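Local coordinates for protein ethylbenzene dehydrogenase alpha-subunit (Aromatoleum aromaticum, PDB 2IVF) that is a molybdopterin oxidoreductase family subunit that holds a molybdenum atom, two pterin dinucleotide ligands and an iron/sulfur cluster, at residues F814-D819 with E950-Y955; K584-N589 with H818-E823; T857-S862 with A923-G928. All coordinates share one frame; numbering follows the deposited sequence.

Contact 1: F814-D819 with E950-Y955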
loop_
_atom_site.group_PDB
_atom_site.type_symbol
_atom_site.label_atom_id
_atom_site.label_comp_id
_atom_site.label_asym_id
_atom_site.label_seq_id
_atom_site.Cartn_x
_atom_site.Cartn_y
_atom_site.Cartn_z
ATOM N N PHE A 814 -8.203 33.660 12.407
ATOM C CA PHE A 814 -8.807 33.557 11.090
ATOM C C PHE A 814 -8.687 34.766 10.210
ATOM O O PHE A 814 -8.865 34.622 9.005
ATOM C CB PHE A 814 -10.236 33.133 11.250
ATOM C CG PHE A 814 -10.329 31.820 11.920
ATOM C CD1 PHE A 814 -10.117 30.669 11.199
ATOM C CD2 PHE A 814 -10.477 31.737 13.277
ATOM C CE1 PHE A 814 -10.101 29.452 11.802
ATOM C CE2 PHE A 814 -10.465 30.510 13.887
ATOM C CZ PHE A 814 -10.289 29.363 13.137
ATOM N N TYR A 815 -8.382 35.921 10.799
ATOM C CA TYR A 815 -8.152 37.145 10.033
ATOM C C TYR A 815 -6.658 37.461 9.927
ATOM O O TYR A 815 -6.017 37.779 10.935
ATOM C CB TYR A 815 -8.960 38.273 10.650
ATOM C CG TYR A 815 -9.015 39.534 9.830
ATOM C CD1 TYR A 815 -9.589 39.545 8.568
ATOM C CD2 TYR A 815 -8.516 40.713 10.316
ATOM C CE1 TYR A 815 -9.629 40.728 7.801
ATOM C CE2 TYR A 815 -8.552 41.870 9.565
ATOM C CZ TYR A 815 -9.119 41.881 8.321
ATOM O OH TYR A 815 -9.173 43.062 7.583
ATOM N N LEU A 816 -6.092 37.357 8.721
ATOM C CA LEU A 816 -4.660 37.679 8.507
ATOM C C LEU A 816 -4.598 39.035 7.845
ATOM O O LEU A 816 -4.884 39.171 6.660
ATOM C CB LEU A 816 -3.953 36.621 7.677
ATOM C CG LEU A 816 -4.127 35.204 8.249
ATOM C CD1 LEU A 816 -3.603 34.128 7.277
ATOM C CD2 LEU A 816 -3.429 35.047 9.599
ATOM N N ASP A 817 -4.264 40.038 8.636
ATOM C CA ASP A 817 -4.385 41.446 8.189
ATOM C C ASP A 817 -3.099 42.021 7.595
ATOM O O ASP A 817 -2.941 43.224 7.498
ATOM C CB ASP A 817 -4.990 42.312 9.287
ATOM C CG ASP A 817 -4.010 42.655 10.407
ATOM O OD1 ASP A 817 -3.060 41.865 10.672
ATOM O OD2 ASP A 817 -4.186 43.724 11.013
ATOM N N HIS A 818 -2.218 41.122 7.177
ATOM C CA HIS A 818 -0.981 41.412 6.472
ATOM C C HIS A 818 -1.367 41.924 5.089
ATOM O O HIS A 818 -2.257 41.379 4.443
ATOM C CB HIS A 818 -0.197 40.086 6.391
ATOM C CG HIS A 818 1.165 40.186 5.787
ATOM N ND1 HIS A 818 1.375 40.402 4.440
ATOM C CD2 HIS A 818 2.395 40.037 6.339
ATOM C CE1 HIS A 818 2.677 40.434 4.198
ATOM N NE2 HIS A 818 3.320 40.216 5.336
ATOM N N ASP A 819 -0.667 42.955 4.627
ATOM C CA ASP A 819 -0.949 43.613 3.331
ATOM C C ASP A 819 -1.103 42.678 2.151
ATOM O O ASP A 819 -2.016 42.845 1.349
ATOM C CB ASP A 819 0.140 44.648 3.023
ATOM C CG ASP A 819 0.095 45.839 3.971
ATOM O OD1 ASP A 819 -0.968 46.086 4.587
ATOM O OD2 ASP A 819 1.122 46.552 4.070
ATOM N N GLU A 950 3.937 37.464 12.832
ATOM C CA GLU A 950 4.372 36.431 13.758
ATOM C C GLU A 950 4.354 35.030 13.177
ATOM O O GLU A 950 5.370 34.306 13.207
ATOM C CB GLU A 950 3.512 36.480 15.018
ATOM C CG GLU A 950 4.082 35.590 16.077
ATOM C CD GLU A 950 3.993 36.142 17.467
ATOM O OE1 GLU A 950 3.672 37.348 17.651
ATOM O OE2 GLU A 950 4.268 35.339 18.384
ATOM N N GLN A 951 3.209 34.628 12.654
ATOM C CA GLN A 951 3.053 33.240 12.216
ATOM C C GLN A 951 3.502 32.991 10.774
ATOM O O GLN A 951 3.390 31.886 10.274
ATOM C CB GLN A 951 1.623 32.760 12.385
ATOM C CG GLN A 951 0.546 33.550 11.632
ATOM C CD GLN A 951 -0.224 34.414 12.586
ATOM O OE1 GLN A 951 0.370 35.252 13.266
ATOM N NE2 GLN A 951 -1.536 34.219 12.662
ATOM N N PHE A 952 3.970 34.032 10.104
ATOM C CA PHE A 952 4.558 33.908 8.770
ATOM C C PHE A 952 6.061 33.778 8.936
ATOM O O PHE A 952 6.761 34.769 9.174
ATOM C CB PHE A 952 4.193 35.113 7.906
ATOM C CG PHE A 952 2.698 35.243 7.596
ATOM C CD1 PHE A 952 1.789 34.253 7.912
ATOM C CD2 PHE A 952 2.234 36.377 6.946
ATOM C CE1 PHE A 952 0.440 34.407 7.618
ATOM C CE2 PHE A 952 0.884 36.547 6.658
ATOM C CZ PHE A 952 -0.007 35.568 6.986
ATOM N N ARG A 953 6.564 32.555 8.829
ATOM C CA ARG A 953 7.977 32.271 9.154
ATOM C C ARG A 953 8.423 30.918 8.659
ATOM O O ARG A 953 7.609 30.075 8.287
ATOM C CB ARG A 953 8.226 32.340 10.651
ATOM C CG ARG A 953 7.471 31.309 11.456
ATOM C CD ARG A 953 7.229 31.764 12.929
ATOM N NE ARG A 953 6.030 31.124 13.530
ATOM C CZ ARG A 953 5.513 31.472 14.709
ATOM N NH1 ARG A 953 6.063 32.439 15.409
ATOM N NH2 ARG A 953 4.440 30.862 15.188
ATOM N N TYR A 954 9.731 30.717 8.647
ATOM C CA TYR A 954 10.294 29.450 8.276
ATOM C C TYR A 954 11.236 28.948 9.355
ATOM O O TYR A 954 12.123 29.673 9.832
ATOM C CB TYR A 954 11.047 29.532 6.928
ATOM C CG TYR A 954 11.807 28.250 6.632
ATOM C CD1 TYR A 954 11.124 27.062 6.388
ATOM C CD2 TYR A 954 13.197 28.195 6.689
ATOM C CE1 TYR A 954 11.813 25.853 6.149
ATOM C CE2 TYR A 954 13.883 26.995 6.430
ATOM C CZ TYR A 954 13.193 25.838 6.188
ATOM O OH TYR A 954 13.854 24.641 5.960
ATOM N N TYR A 955 11.036 27.695 9.724
ATOM C CA TYR A 955 12.061 26.913 10.394
ATOM C C TYR A 955 11.800 25.496 9.885
ATOM O O TYR A 955 10.844 25.284 9.140
ATOM C CB TYR A 955 11.964 27.033 11.909
ATOM C CG TYR A 955 10.610 26.648 12.486
ATOM C CD1 TYR A 955 10.318 25.320 12.771
ATOM C CD2 TYR A 955 9.637 27.608 12.792
ATOM C CE1 TYR A 955 9.092 24.942 13.316
ATOM C CE2 TYR A 955 8.378 27.210 13.337
ATOM C CZ TYR A 955 8.128 25.886 13.608
ATOM O OH TYR A 955 6.903 25.447 14.154
#
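Leu-816 and His-818 face Gln-951 and Phe-952 across a wide backbone gap: the CA atoms come no nearer than 9.6 Å, for Leu-816 with Gln-951 and again for His-818 with Phe-952. Neither 814-819 nor 950-955 forms regular strand pairing here, so side chains alone bridge the gap. Phe-952 contributes the largest share. Its CG lies anti to its own carbonyl carbon (chi1 -65°), and from there the ring reaches in between the leucine and the histidine. Leu-816 meets the outer end of that ring at its edge, with CD1 close to the ring plane and 3.9 Å from Phe-952 CZ. The other methyl, Leu-816 CD2, sits 3.7 Å from Gln-951 NE2. On the histidine side, His-818 CB lies 3.7 Å from Phe-952 CE2, and His-818 CD2 is equally close to Phe-952 CD2. The two rings form an oblique pair, tilted by 54° with centroids 5.3 Å apart. Leu-816 also touches His-230 and Arg-459, so it is backed by helices 226-232 and 454-467. The polar groups look elsewhere: His-818 NE2 bonds to Gly-947 O, and Gln-951 OE1 to His-808 N. With no hydrogen bond from one segment to the other, the buried contact rests mainly on carbon surfaces, with one methyl against the amide NE2, while backbone groups outside the two segments, Gly-947 O and His-808 N, probably help to set how the imidazole and the amide are turned.

Contact 2: K584-N589 with H818-E823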
loop_
_atom_site.group_PDB
_atom_site.type_symbol
_atom_site.label_atom_id
_atom_site.label_comp_id
_atom_site.label_asym_id
_atom_site.label_seq_id
_atom_site.Cartn_x
_atom_site.Cartn_y
_atom_site.Cartn_z
ATOM N N LYS A 584 12.687 43.202 1.694
ATOM C CA LYS A 584 12.235 43.479 3.066
ATOM C C LYS A 584 12.987 42.676 4.137
ATOM O O LYS A 584 12.756 42.850 5.324
ATOM C CB LYS A 584 10.708 43.289 3.172
ATOM C CG LYS A 584 9.945 44.341 2.363
ATOM C CD LYS A 584 8.429 44.142 2.358
ATOM C CE LYS A 584 7.785 45.312 1.624
ATOM N NZ LYS A 584 6.321 45.128 1.416
ATOM N N GLY A 585 13.912 41.824 3.723
ATOM C CA GLY A 585 14.739 41.098 4.665
ATOM C C GLY A 585 14.024 39.871 5.170
ATOM O O GLY A 585 14.438 39.260 6.176
ATOM N N TRP A 586 12.962 39.479 4.468
ATOM C CA TRP A 586 12.185 38.319 4.902
ATOM C C TRP A 586 12.856 36.999 4.553
ATOM O O TRP A 586 12.568 35.978 5.189
ATOM C CB TRP A 586 10.774 38.379 4.324
ATOM C CG TRP A 586 9.982 39.471 4.877
ATOM C CD1 TRP A 586 10.272 40.237 5.991
ATOM C CD2 TRP A 586 8.763 39.987 4.346
ATOM N NE1 TRP A 586 9.303 41.189 6.170
ATOM C CE2 TRP A 586 8.363 41.053 5.178
ATOM C CE3 TRP A 586 7.971 39.658 3.236
ATOM C CZ2 TRP A 586 7.202 41.780 4.940
ATOM C CZ3 TRP A 586 6.827 40.372 3.007
ATOM C CH2 TRP A 586 6.447 41.421 3.848
ATOM N N TRP A 587 13.710 37.006 3.528
ATOM C CA TRP A 587 14.552 35.855 3.240
ATOM C C TRP A 587 15.961 36.360 3.128
ATOM O O TRP A 587 16.178 37.374 2.491
ATOM C CB TRP A 587 14.121 35.146 1.954
ATOM C CG TRP A 587 12.659 34.772 2.020
ATOM C CD1 TRP A 587 11.621 35.504 1.527
ATOM C CD2 TRP A 587 12.071 33.644 2.690
ATOM N NE1 TRP A 587 10.432 34.893 1.814
ATOM C CE2 TRP A 587 10.677 33.733 2.506
ATOM C CE3 TRP A 587 12.589 32.534 3.376
ATOM C CZ2 TRP A 587 9.793 32.789 3.022
ATOM C CZ3 TRP A 587 11.715 31.592 3.871
ATOM C CH2 TRP A 587 10.328 31.716 3.682
ATOM N N THR A 588 16.895 35.627 3.745
ATOM C CA THR A 588 18.312 35.999 3.860
ATOM C C THR A 588 19.184 35.020 3.082
ATOM O O THR A 588 18.667 34.075 2.477
ATOM C CB THR A 588 18.726 35.966 5.315
ATOM O OG1 THR A 588 18.689 34.615 5.795
ATOM C CG2 THR A 588 17.788 36.858 6.164
ATOM N N ASN A 589 20.504 35.232 3.093
ATOM C CA ASN A 589 21.421 34.310 2.404
ATOM C C ASN A 589 21.526 32.943 3.051
ATOM O O ASN A 589 22.088 32.008 2.444
ATOM C CB ASN A 589 22.847 34.889 2.265
ATOM C CG ASN A 589 23.680 34.176 1.119
ATOM O OD1 ASN A 589 23.643 32.919 0.945
ATOM N ND2 ASN A 589 24.393 34.976 0.340
ATOM N N HIS A 818 -2.218 41.122 7.177
ATOM C CA HIS A 818 -0.981 41.412 6.472
ATOM C C HIS A 818 -1.367 41.924 5.089
ATOM O O HIS A 818 -2.257 41.379 4.443
ATOM C CB HIS A 818 -0.197 40.086 6.391
ATOM C CG HIS A 818 1.165 40.186 5.787
ATOM N ND1 HIS A 818 1.375 40.402 4.440
ATOM C CD2 HIS A 818 2.395 40.037 6.339
ATOM C CE1 HIS A 818 2.677 40.434 4.198
ATOM N NE2 HIS A 818 3.320 40.216 5.336
ATOM N N ASP A 819 -0.667 42.955 4.627
ATOM C CA ASP A 819 -0.949 43.613 3.331
ATOM C C ASP A 819 -1.103 42.678 2.151
ATOM O O ASP A 819 -2.016 42.845 1.349
ATOM C CB ASP A 819 0.140 44.648 3.023
ATOM C CG ASP A 819 0.095 45.839 3.971
ATOM O OD1 ASP A 819 -0.968 46.086 4.587
ATOM O OD2 ASP A 819 1.122 46.552 4.070
ATOM N N TRP A 820 -0.232 41.683 2.050
ATOM C CA TRP A 820 -0.310 40.734 0.943
ATOM C C TRP A 820 -1.627 39.973 0.956
ATOM O O TRP A 820 -2.238 39.733 -0.096
ATOM C CB TRP A 820 0.826 39.728 1.009
ATOM C CG TRP A 820 2.184 40.268 0.648
ATOM C CD1 TRP A 820 2.616 41.526 0.707
ATOM C CD2 TRP A 820 3.311 39.464 0.308
ATOM N NE1 TRP A 820 3.948 41.592 0.343
ATOM C CE2 TRP A 820 4.394 40.320 0.108
ATOM C CE3 TRP A 820 3.490 38.095 0.134
ATOM C CZ2 TRP A 820 5.649 39.852 -0.280
ATOM C CZ3 TRP A 820 4.731 37.629 -0.239
ATOM C CH2 TRP A 820 5.791 38.502 -0.432
ATOM N N TYR A 821 -2.040 39.524 2.135
ATOM C CA TYR A 821 -3.314 38.817 2.284
ATOM C C TYR A 821 -4.554 39.671 2.056
ATOM O O TYR A 821 -5.497 39.263 1.363
ATOM C CB TYR A 821 -3.383 38.109 3.647
ATOM C CG TYR A 821 -2.530 36.864 3.650
ATOM C CD1 TYR A 821 -1.140 36.953 3.626
ATOM C CD2 TYR A 821 -3.114 35.596 3.650
ATOM C CE1 TYR A 821 -0.365 35.830 3.611
ATOM C CE2 TYR A 821 -2.357 34.500 3.634
ATOM C CZ TYR A 821 -0.997 34.601 3.607
ATOM O OH TYR A 821 -0.275 33.467 3.587
ATOM N N LEU A 822 -4.531 40.873 2.606
ATOM C CA LEU A 822 -5.547 41.854 2.351
ATOM C C LEU A 822 -5.713 42.062 0.821
ATOM O O LEU A 822 -6.821 41.937 0.285
ATOM C CB LEU A 822 -5.154 43.161 3.051
ATOM C CG LEU A 822 -5.342 43.264 4.572
ATOM C CD1 LEU A 822 -4.861 44.655 5.104
ATOM C CD2 LEU A 822 -6.810 43.058 4.892
ATOM N N GLU A 823 -4.611 42.351 0.122
ATOM C CA GLU A 823 -4.662 42.649 -1.318
ATOM C C GLU A 823 -5.059 41.421 -2.168
ATOM O O GLU A 823 -5.735 41.577 -3.168
ATOM C CB GLU A 823 -3.328 43.221 -1.806
ATOM C CG GLU A 823 -3.152 44.691 -1.404
ATOM C CD GLU A 823 -1.858 45.353 -1.870
ATOM O OE1 GLU A 823 -1.041 44.716 -2.598
ATOM O OE2 GLU A 823 -1.676 46.547 -1.493
#
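Trp-586, His-818 and Trp-820 form an aromatic cluster at the N-terminal end of helix 819-824, where the loop following helix 574-583 comes up against it. Helix 574-583 finishes in a Schellman motif, with Gly-585 at positive phi (83°), and the chain then turns Trp-586 toward the second helix. The indole enters edge first: Trp-586 CZ3 stands 3.4 Å above the Trp-820 plane, displaced toward its rim, and comes within 3.5 Å of Trp-820 CZ2. The two six-membered rings are inclined by 62°, an offset edge-to-face pair. His-818 CE1 lies over the same Trp-820 face, 3.5 Å above the plane and also toward the rim. The neighbouring corner, Trp-586 CH2, lies at the edge of the imidazole, 3.7 Å from His-818 NE2. Behind it, Lys-584 CB covers the centre of one Trp-586 face, 3.8 Å from the plane. The lysine runs out extended until NZ lies at the edge of the Trp-820 ring, without bonding to it; Glu-580 OE2 serves both, as salt-bridge partner of Lys-584 NZ and acceptor for Trp-820 NE1, so one carboxylate ties the last turn of helix 574-583 to the cluster. His-818 is the N-cap residue of helix 819-824. With NE2 already donating to a backbone carbonyl, ND1 is probably the acceptor: His-818 ND1 receives the N-H of Trp-820 at 3.2 Å, the donor lying only 15° out of the imidazole plane.

Contact 3: T857-S862 with A923-G928; sequences THLTNS and AHQYKG
Leu-859 and Gln-925 meet within the molybdopterin dinucleotide binding domain, of the double-psi beta-barrel clan, where two loops come together. The glutamine chain, extended beyond CG, crosses the leucine at about a right angle and sets its OE1 3.3 Å from Leu-859 CB and 3.4 Å from Leu-859 CD1. Its NE2 is turned to Leu-859 O, but the angle is too poor for a direct bond. A water links the two instead, donating to Leu-859 O at 2.7 Å and accepting a weak bond from Gln-925 NE2 at 3.1 Å. Thr-860 and His-924 also cross at about a right angle, Thr-860 CG2 resting 3.8 Å from His-924 CE1.

In the next shell, Asp-922 N bonds to Gln-925 OE1 and probably helps to set the amide's rotation, while Arg-638 NH1 holds Thr-860 OG1 and Met-639 O holds His-924 NE2. His-99 of the beta-subunit chain bonds through NE2 to Thr-860 O, so the contact lies at the subunit interface; Thr-857, at the start of 857-862, touches the ligand MD1. A type I turn shapes 858-861, with Asn-861 N bonded to His-858 O at 3.1 Å, and Asn-861 OD1 then caps Leu-864 N of helix 862-865.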
loop_
_atom_site.group_PDB
_atom_site.type_symbol
_atom_site.label_atom_id
_atom_site.label_comp_id
_atom_site.label_asym_id
_atom_site.label_seq_id
_atom_site.Cartn_x
_atom_site.Cartn_y
_atom_site.Cartn_z
ATOM N N THR A 857 9.584 2.097 -2.784
ATOM C CA THR A 857 10.291 0.997 -2.146
ATOM C C THR A 857 9.899 -0.354 -2.724
ATOM O O THR A 857 10.776 -1.232 -2.899
ATOM C CB THR A 857 10.056 1.045 -0.625
ATOM O OG1 THR A 857 10.702 2.231 -0.163
ATOM C CG2 THR A 857 10.640 -0.172 0.119
ATOM N N HIS A 858 8.623 -0.491 -3.067
ATOM C CA HIS A 858 8.062 -1.759 -3.551
ATOM C C HIS A 858 7.539 -1.668 -4.989
ATOM O O HIS A 858 6.944 -2.664 -5.532
ATOM C CB HIS A 858 6.916 -2.200 -2.656
ATOM C CG HIS A 858 7.206 -2.074 -1.199
ATOM N ND1 HIS A 858 7.000 -0.912 -0.503
ATOM C CD2 HIS A 858 7.713 -2.959 -0.315
ATOM C CE1 HIS A 858 7.380 -1.078 0.754
ATOM N NE2 HIS A 858 7.772 -2.330 0.907
ATOM N N LEU A 859 7.748 -0.521 -5.626
ATOM C CA LEU A 859 7.254 -0.317 -6.978
ATOM C C LEU A 859 8.051 -1.071 -8.015
ATOM O O LEU A 859 7.617 -1.248 -9.172
ATOM C CB LEU A 859 7.160 1.180 -7.318
ATOM C CG LEU A 859 6.028 1.954 -6.677
ATOM C CD1 LEU A 859 6.036 3.448 -7.190
ATOM C CD2 LEU A 859 4.645 1.228 -6.854
ATOM N N THR A 860 9.232 -1.504 -7.620
ATOM C CA THR A 860 10.048 -2.337 -8.473
ATOM C C THR A 860 10.163 -3.750 -7.903
ATOM O O THR A 860 11.083 -4.506 -8.250
ATOM C CB THR A 860 11.443 -1.678 -8.760
ATOM O OG1 THR A 860 12.061 -1.261 -7.527
ATOM C CG2 THR A 860 11.282 -0.522 -9.745
ATOM N N ASN A 861 9.200 -4.140 -7.062
ATOM C CA ASN A 861 9.180 -5.470 -6.500
ATOM C C ASN A 861 8.271 -6.362 -7.275
ATOM O O ASN A 861 7.076 -6.095 -7.379
ATOM C CB ASN A 861 8.737 -5.482 -5.048
ATOM C CG ASN A 861 8.960 -6.786 -4.429
ATOM O OD1 ASN A 861 8.005 -7.536 -4.134
ATOM N ND2 ASN A 861 10.224 -7.139 -4.272
ATOM N N SER A 862 8.814 -7.436 -7.822
ATOM C CA SER A 862 7.977 -8.346 -8.599
ATOM C C SER A 862 6.774 -8.865 -7.812
ATOM O O SER A 862 5.647 -8.817 -8.299
ATOM C CB SER A 862 8.788 -9.521 -9.100
ATOM O OG SER A 862 9.684 -9.074 -10.094
ATOM N N ALA A 923 9.520 6.765 -11.952
ATOM C CA ALA A 923 9.596 7.288 -13.323
ATOM C C ALA A 923 9.949 6.265 -14.407
ATOM O O ALA A 923 9.432 6.352 -15.524
ATOM C CB ALA A 923 10.519 8.469 -13.400
ATOM N N HIS A 924 10.798 5.282 -14.085
ATOM C CA HIS A 924 11.203 4.292 -15.086
ATOM C C HIS A 924 10.182 3.151 -15.218
ATOM O O HIS A 924 10.436 2.097 -15.872
ATOM C CB HIS A 924 12.640 3.808 -14.869
ATOM C CG HIS A 924 12.923 3.229 -13.517
ATOM N ND1 HIS A 924 12.015 3.251 -12.478
ATOM C CD2 HIS A 924 14.046 2.650 -13.027
ATOM C CE1 HIS A 924 12.559 2.683 -11.419
ATOM N NE2 HIS A 924 13.787 2.307 -11.724
ATOM N N GLN A 925 9.013 3.340 -14.601
ATOM C CA GLN A 925 7.849 2.489 -14.890
ATOM C C GLN A 925 7.000 3.019 -16.051
ATOM O O GLN A 925 6.014 2.377 -16.474
ATOM C CB GLN A 925 6.942 2.363 -13.672
ATOM C CG GLN A 925 7.618 1.802 -12.443
ATOM C CD GLN A 925 6.641 1.590 -11.321
ATOM O OE1 GLN A 925 6.553 2.411 -10.369
ATOM N NE2 GLN A 925 5.904 0.496 -11.405
ATOM N N TYR A 926 7.391 4.173 -16.592
ATOM C CA TYR A 926 6.663 4.798 -17.650
ATOM C C TYR A 926 7.447 4.785 -18.942
ATOM O O TYR A 926 8.683 4.898 -18.956
ATOM C CB TYR A 926 6.446 6.291 -17.390
ATOM C CG TYR A 926 5.580 6.684 -16.227
ATOM C CD1 TYR A 926 6.090 6.669 -14.919
ATOM C CD2 TYR A 926 4.303 7.169 -16.429
ATOM C CE1 TYR A 926 5.334 7.083 -13.857
ATOM C CE2 TYR A 926 3.524 7.571 -15.364
ATOM C CZ TYR A 926 4.051 7.579 -14.103
ATOM O OH TYR A 926 3.288 8.026 -13.060
ATOM N N LYS A 927 6.691 4.756 -20.030
ATOM C CA LYS A 927 7.266 4.877 -21.362
ATOM C C LYS A 927 8.063 6.160 -21.467
ATOM O O LYS A 927 7.612 7.230 -21.053
ATOM C CB LYS A 927 6.163 4.825 -22.422
ATOM C CG LYS A 927 5.573 3.437 -22.547
ATOM C CD LYS A 927 4.407 3.356 -23.538
ATOM C CE LYS A 927 3.681 1.993 -23.395
ATOM N NZ LYS A 927 2.671 1.673 -24.441
ATOM N N GLY A 928 9.294 6.028 -21.926
ATOM C CA GLY A 928 10.196 7.159 -22.067
ATOM C C GLY A 928 10.639 7.670 -20.709
ATOM O O GLY A 928 11.300 8.703 -20.635
HETATM O O HOH W 1 4.953 -1.718 -9.515
#

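Contacts 1 and 2 are neighbours, their centres 9 Å apart, and they share His-818 and Asp-819: the loop that meets 950-955 runs straight into helix 819-824, which meets 584-589. They also touch, Phe-952 CE2 lying 3.4 Å from Tyr-821 CE1. Together they join regions far apart in sequence. Contact 3 lies about 41 Å from both, centre to centre, and across the chain's centre from contact 1. Yet its 923-928 and the 950-955 of contact 1 belong to the same long connection between strands 915-917 and 969-975. Along the chain contact 3 is nested inside the loop closed by contact 1 and follows contact 2, at the beta-subunit interface, which neither of the others touches.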